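Local coordinates for protein 3-phosphoshikimate 1-carboxyvinyltransferase (Streptomyces sviceus, PDB 7M0O) that probably transfers the enolpyruvyl group of phosphoenolpyruvate to the 5-hydroxyl of shikimate-3-phosphate, releasing phosphate, in the sixth step of chorismate biosynthesis, at residues A[85-90]-A[161-166]; A[13-18]-A[55-60]. One frame throughout, in Å; residues are numbered along the deposited sequence.

Contact 1 (A[85-90]-A[161-166])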
loop_
_atom_site.group_PDB
_atom_site.type_symbol
_atom_site.label_atom_id
_atom_site.label_comp_id
_atom_site.label_asym_id
_atom_site.label_seq_id
_atom_site.Cartn_x
_atom_site.Cartn_y
_atom_site.Cartn_z
ATOM N N LEU A 85 -14.509 -3.768 -8.655
ATOM C CA LEU A 85 -15.537 -4.680 -9.157
ATOM C C LEU A 85 -16.396 -4.058 -10.257
ATOM O O LEU A 85 -16.655 -4.743 -11.257
ATOM C CB LEU A 85 -16.398 -5.204 -8.000
ATOM C CG LEU A 85 -15.777 -6.331 -7.177
ATOM C CD1 LEU A 85 -16.833 -7.010 -6.325
ATOM C CD2 LEU A 85 -15.076 -7.365 -8.060
ATOM N N PRO A 86 -16.881 -2.816 -10.148
ATOM C CA PRO A 86 -17.601 -2.232 -11.296
ATOM C C PRO A 86 -16.755 -2.138 -12.542
ATOM O O PRO A 86 -17.280 -2.266 -13.658
ATOM C CB PRO A 86 -18.002 -0.846 -10.788
ATOM C CG PRO A 86 -18.088 -1.021 -9.280
ATOM C CD PRO A 86 -16.951 -1.945 -8.958
ATOM N N THR A 87 -15.454 -1.907 -12.377
ATOM C CA THR A 87 -14.552 -1.842 -13.527
ATOM C C THR A 87 -14.447 -3.194 -14.227
ATOM O O THR A 87 -14.563 -3.285 -15.457
ATOM C CB THR A 87 -13.171 -1.372 -13.075
ATOM O OG1 THR A 87 -13.257 -0.079 -12.478
ATOM C CG2 THR A 87 -12.187 -1.338 -14.267
ATOM N N LEU A 88 -14.171 -4.254 -13.463
ATOM C CA LEU A 88 -14.168 -5.608 -14.016
ATOM C C LEU A 88 -15.478 -5.940 -14.713
ATOM O O LEU A 88 -15.494 -6.516 -15.808
ATOM C CB LEU A 88 -13.932 -6.621 -12.900
ATOM C CG LEU A 88 -12.492 -6.881 -12.503
ATOM C CD1 LEU A 88 -12.488 -7.601 -11.146
ATOM C CD2 LEU A 88 -11.802 -7.725 -13.580
ATOM N N ALA A 89 -16.595 -5.630 -14.063
ATOM C CA ALA A 89 -17.887 -5.949 -14.656
ATOM C C ALA A 89 -18.108 -5.166 -15.942
ATOM O O ALA A 89 -18.666 -5.703 -16.908
ATOM C CB ALA A 89 -19.005 -5.672 -13.653
ATOM N N ALA A 90 -17.685 -3.898 -15.975
ATOM C CA ALA A 90 -17.892 -3.071 -17.167
ATOM C C ALA A 90 -17.218 -3.666 -18.392
ATOM O O ALA A 90 -17.688 -3.461 -19.524
ATOM C CB ALA A 90 -17.363 -1.657 -16.937
ATOM N N LEU A 161 -5.814 1.774 -15.881
ATOM C CA LEU A 161 -4.673 1.001 -16.378
ATOM C C LEU A 161 -4.980 -0.491 -16.367
ATOM O O LEU A 161 -4.744 -1.201 -17.356
ATOM C CB LEU A 161 -3.422 1.295 -15.540
ATOM C CG LEU A 161 -2.800 2.683 -15.704
ATOM C CD1 LEU A 161 -1.917 2.999 -14.487
ATOM C CD2 LEU A 161 -1.985 2.735 -16.993
ATOM N N LEU A 162 -5.538 -0.985 -15.260
ATOM C CA LEU A 162 -5.833 -2.409 -15.155
ATOM C C LEU A 162 -6.893 -2.832 -16.161
ATOM O O LEU A 162 -6.846 -3.954 -16.678
ATOM C CB LEU A 162 -6.259 -2.741 -13.723
ATOM C CG LEU A 162 -5.121 -2.669 -12.689
ATOM C CD1 LEU A 162 -5.670 -2.771 -11.275
ATOM C CD2 LEU A 162 -4.097 -3.733 -12.934
ATOM N N LEU A 163 -7.831 -1.933 -16.475
ATOM C CA LEU A 163 -8.877 -2.231 -17.461
ATOM C C LEU A 163 -8.324 -2.382 -18.878
ATOM O O LEU A 163 -8.865 -3.174 -19.671
ATOM C CB LEU A 163 -9.937 -1.121 -17.414
ATOM C CG LEU A 163 -11.020 -1.083 -18.504
ATOM C CD1 LEU A 163 -11.989 -2.212 -18.330
ATOM C CD2 LEU A 163 -11.764 0.246 -18.489
ATOM N N GLY A 164 -7.270 -1.635 -19.213
ATOM C CA GLY A 164 -6.798 -1.519 -20.576
ATOM C C GLY A 164 -6.725 -2.798 -21.392
ATOM O O GLY A 164 -7.251 -2.856 -22.511
ATOM N N PRO A 165 -6.045 -3.836 -20.892
ATOM C CA PRO A 165 -5.903 -5.069 -21.691
ATOM C C PRO A 165 -7.198 -5.846 -21.858
ATOM O O PRO A 165 -7.242 -6.759 -22.693
ATOM C CB PRO A 165 -4.854 -5.883 -20.910
ATOM C CG PRO A 165 -4.139 -4.842 -20.021
ATOM C CD PRO A 165 -5.241 -3.884 -19.656
ATOM N N LEU A 166 -8.245 -5.537 -21.086
ATOM C CA LEU A 166 -9.553 -6.152 -21.299
ATOM C C LEU A 166 -10.353 -5.469 -22.397
ATOM O O LEU A 166 -11.365 -6.022 -22.824
ATOM C CB LEU A 166 -10.373 -6.138 -20.004
ATOM C CG LEU A 166 -9.570 -6.587 -18.789
ATOM C CD1 LEU A 166 -10.441 -6.563 -17.522
ATOM C CD2 LEU A 166 -9.000 -7.978 -19.005
#

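Contact 2 (A[13-18]-A[55-60])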
loop_
_atom_site.group_PDB
_atom_site.type_symbol
_atom_site.label_atom_id
_atom_site.label_comp_id
_atom_site.label_asym_id
_atom_site.label_seq_id
_atom_site.Cartn_x
_atom_site.Cartn_y
_atom_site.Cartn_z
ATOM N N ARG A 13 -4.722 -4.718 -6.274
ATOM C CA ARG A 13 -4.367 -4.878 -7.684
ATOM C C ARG A 13 -4.277 -6.353 -8.071
ATOM O O ARG A 13 -4.734 -6.746 -9.152
ATOM C CB ARG A 13 -3.033 -4.190 -7.984
ATOM C CG ARG A 13 -2.949 -2.674 -7.747
ATOM C CD ARG A 13 -1.494 -2.294 -7.998
ATOM N NE ARG A 13 -1.126 -0.893 -7.794
ATOM C CZ ARG A 13 -0.697 -0.376 -6.644
ATOM N NH1 ARG A 13 -0.608 -1.120 -5.543
ATOM N NH2 ARG A 13 -0.357 0.900 -6.596
ATOM N N ALA A 14 -3.663 -7.179 -7.217
ATOM C CA ALA A 14 -3.465 -8.590 -7.558
ATOM C C ALA A 14 -4.788 -9.333 -7.703
ATOM O O ALA A 14 -4.889 -10.263 -8.516
ATOM C CB ALA A 14 -2.604 -9.276 -6.499
ATOM N N LEU A 15 -5.790 -8.974 -6.888
ATOM C CA LEU A 15 -7.106 -9.613 -6.992
ATOM C C LEU A 15 -7.765 -9.299 -8.331
ATOM O O LEU A 15 -8.389 -10.175 -8.948
ATOM C CB LEU A 15 -8.013 -9.156 -5.846
ATOM C CG LEU A 15 -7.741 -9.772 -4.484
ATOM C CD1 LEU A 15 -8.545 -9.069 -3.401
ATOM C CD2 LEU A 15 -8.091 -11.225 -4.524
ATOM N N PHE A 16 -7.656 -8.047 -8.779
ATOM C CA PHE A 16 -8.154 -7.678 -10.102
ATOM C C PHE A 16 -7.471 -8.498 -11.185
ATOM O O PHE A 16 -8.129 -9.059 -12.068
ATOM C CB PHE A 16 -7.934 -6.179 -10.331
ATOM C CG PHE A 16 -8.524 -5.651 -11.623
ATOM C CD1 PHE A 16 -7.982 -6.016 -12.859
ATOM C CD2 PHE A 16 -9.594 -4.762 -11.607
ATOM C CE1 PHE A 16 -8.509 -5.528 -14.060
ATOM C CE2 PHE A 16 -10.129 -4.262 -12.812
ATOM C CZ PHE A 16 -9.580 -4.646 -14.030
ATOM N N LEU A 17 -6.138 -8.529 -11.161
ATOM C CA LEU A 17 -5.388 -9.245 -12.190
ATOM C C LEU A 17 -5.715 -10.738 -12.183
ATOM O O LEU A 17 -5.860 -11.353 -13.255
ATOM C CB LEU A 17 -3.896 -8.994 -11.985
ATOM C CG LEU A 17 -3.516 -7.530 -12.230
ATOM C CD1 LEU A 17 -2.182 -7.155 -11.599
ATOM C CD2 LEU A 17 -3.453 -7.288 -13.736
ATOM N N ALA A 18 -5.847 -11.337 -10.987
ATOM C CA ALA A 18 -6.191 -12.755 -10.890
ATOM C C ALA A 18 -7.564 -13.029 -11.488
ATOM O O ALA A 18 -7.778 -14.070 -12.114
ATOM C CB ALA A 18 -6.154 -13.230 -9.433
ATOM N N ASP A 55 -2.933 -19.560 3.342
ATOM C CA ASP A 55 -1.718 -19.017 2.746
ATOM C C ASP A 55 -1.895 -18.507 1.323
ATOM O O ASP A 55 -1.151 -17.612 0.917
ATOM C CB ASP A 55 -0.603 -20.076 2.738
ATOM C CG ASP A 55 0.070 -20.241 4.098
ATOM O OD1 ASP A 55 0.800 -21.242 4.279
ATOM O OD2 ASP A 55 -0.129 -19.382 4.990
ATOM N N THR A 56 -2.828 -19.063 0.541
ATOM C CA THR A 56 -2.927 -18.751 -0.886
ATOM C C THR A 56 -4.385 -18.674 -1.314
ATOM O O THR A 56 -5.232 -19.427 -0.827
ATOM C CB THR A 56 -2.219 -19.792 -1.797
ATOM O OG1 THR A 56 -2.834 -21.082 -1.648
ATOM C CG2 THR A 56 -0.734 -19.909 -1.475
ATOM N N TRP A 57 -4.665 -17.771 -2.253
ATOM C CA TRP A 57 -5.958 -17.692 -2.924
ATOM C C TRP A 57 -5.788 -18.114 -4.377
ATOM O O TRP A 57 -4.796 -17.760 -5.028
ATOM C CB TRP A 57 -6.551 -16.279 -2.874
ATOM C CG TRP A 57 -6.882 -15.791 -1.492
ATOM C CD1 TRP A 57 -6.498 -16.349 -0.300
ATOM C CD2 TRP A 57 -7.630 -14.616 -1.159
ATOM N NE1 TRP A 57 -6.979 -15.601 0.749
ATOM C CE2 TRP A 57 -7.676 -14.530 0.245
ATOM C CE3 TRP A 57 -8.274 -13.633 -1.917
ATOM C CZ2 TRP A 57 -8.348 -13.501 0.908
ATOM C CZ3 TRP A 57 -8.933 -12.613 -1.257
ATOM C CH2 TRP A 57 -8.965 -12.555 0.139
ATOM N N GLN A 58 -6.762 -18.863 -4.882
ATOM C CA GLN A 58 -6.747 -19.392 -6.238
ATOM C C GLN A 58 -7.943 -18.827 -6.995
ATOM O O GLN A 58 -9.080 -18.941 -6.523
ATOM C CB GLN A 58 -6.808 -20.915 -6.188
ATOM C CG GLN A 58 -6.479 -21.620 -7.452
ATOM C CD GLN A 58 -5.711 -22.890 -7.185
ATOM O OE1 GLN A 58 -4.523 -22.855 -6.877
ATOM N NE2 GLN A 58 -6.395 -24.023 -7.268
ATOM N N VAL A 59 -7.697 -18.190 -8.145
ATOM C CA VAL A 59 -8.763 -17.541 -8.915
ATOM C C VAL A 59 -8.702 -18.032 -10.356
ATOM O O VAL A 59 -7.669 -17.892 -11.015
ATOM C CB VAL A 59 -8.662 -16.005 -8.883
ATOM C CG1 VAL A 59 -9.854 -15.369 -9.622
ATOM C CG2 VAL A 59 -8.560 -15.477 -7.438
ATOM N N ASP A 60 -9.810 -18.585 -10.849
ATOM C CA ASP A 60 -9.936 -18.925 -12.266
ATOM C C ASP A 60 -10.252 -17.653 -13.033
ATOM O O ASP A 60 -11.340 -17.085 -12.878
ATOM C CB ASP A 60 -11.040 -19.954 -12.480
ATOM C CG ASP A 60 -10.599 -21.352 -12.159
ATOM O OD1 ASP A 60 -9.743 -21.519 -11.263
ATOM O OD2 ASP A 60 -11.123 -22.287 -12.801
#

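Contact 1 (A[85-90]-A[161-166])
Thr87 meets Leu163, and Leu88 meets Leu166, where two inner helices of an EPSP synthase lobe come together. The family fold repeats a unit of helices packed on a four-stranded sheet. Here helix 79-90 lies against segment 161-166, which runs from helix 155-163 into a 3-10 turn. The backbones come nearest at Thr87 and Leu163, whose CA atoms are 6.9 Å apart.

The contact is apolar, and no hydrogen bond crosses it. The methyl of Thr87 does the touching. Thr87 CG2 sits 3.9 Å from Leu163 CB and 4.2 Å from Leu163 CD1, and the two side chains pass each other at a slant. Leu163 CG lies anti to the backbone N (chi1 170°), and Leu163 CD1 comes to 4.0 Å from Thr87 O. The second pair is looser. Leu88 starts out away from the other segment, but Leu88 CD2 reaches to 4.3 Å from Leu166 CD1. Ala91, just past helix 79-90, also touches both Leu163 and Leu166.

Helix 8-20 borders the contact, and strand 95-99 also packs on helix 79-90. The side chain of Thr87 is about 9 Å from that of Gln155, a predicted substrate-binding residue.

The hydrogen bonds run along each side of the contact. Within 161-166, Leu166 N bonds to Leu163 O at 2.8 Å. This bond links the backbones of the two leucines that meet helix 79-90. On the other side, Thr87 OG1 is hydrogen-bonded to Arg83 O, one turn back, which leaves Thr87 CG2 for Leu163.

Contact 2 (A[13-18]-A[55-60])
Leu15 reaches from helix 8-20 to the six-membered ring of Trp57 on strand 56-60. Its CD2 methyl straddles one ring bond, 3.6 Å from both Trp57 CE3 and Trp57 CZ3. The approach is oblique to the ring. The other methyl, CD1, is farther off, at 4.2 Å from Trp57 CZ3. With chi1 near -64°, Trp57 CG is anti to its own carbonyl carbon, and the indole extends toward the helix.

Ala18 and Val59 meet nearer the backbone, and their CA atoms are the closest pair, at 5.8 Å. Val59 points at the helix, and its CB is 3.8 Å from Ala18 CB. Val59 CG2 packs on Ala18 CB, while Val59 CG1 rests 3.5 Å from Ala18 O. Between Trp57 and Val59, Gln58 points away from the helix, as expected for alternation along a strand.

The segment axes run 9.0 Å apart at 37°, a helix lying on one face of a sheet. Strand 24-28, which pairs antiparallel with 56-60, adds Leu27 beside Leu15 and Thr25 beside Ala18. Helix 34-45 flanks the pair, with Thr36 touching both Leu15 and Trp57.

Contact 2 comes first along the chain and closes before contact 1 opens. Their centres are about 15 Å apart, in the same lobe. Helix 8-20 joins them: Leu15 and Ala18 face strand 56-60, while Phe16 and Leu17 face contact 1. The Phe16 ring packs among Leu88, Thr87 and Leu162, with Phe16 CE2 3.5 Å from Leu88 CG. Leu17 CD2 packs 3.7 Å from Leu162 CD2. Helices 8-20, 79-90 and 155-163 are part of the lobe's buried helical core. Contact 2 joins helix 8-20 to the sheet that holds strands 56-60 and 24-28. Arg13 and Gln155 are predicted substrate-binding residues, so this core probably carries part of the active site.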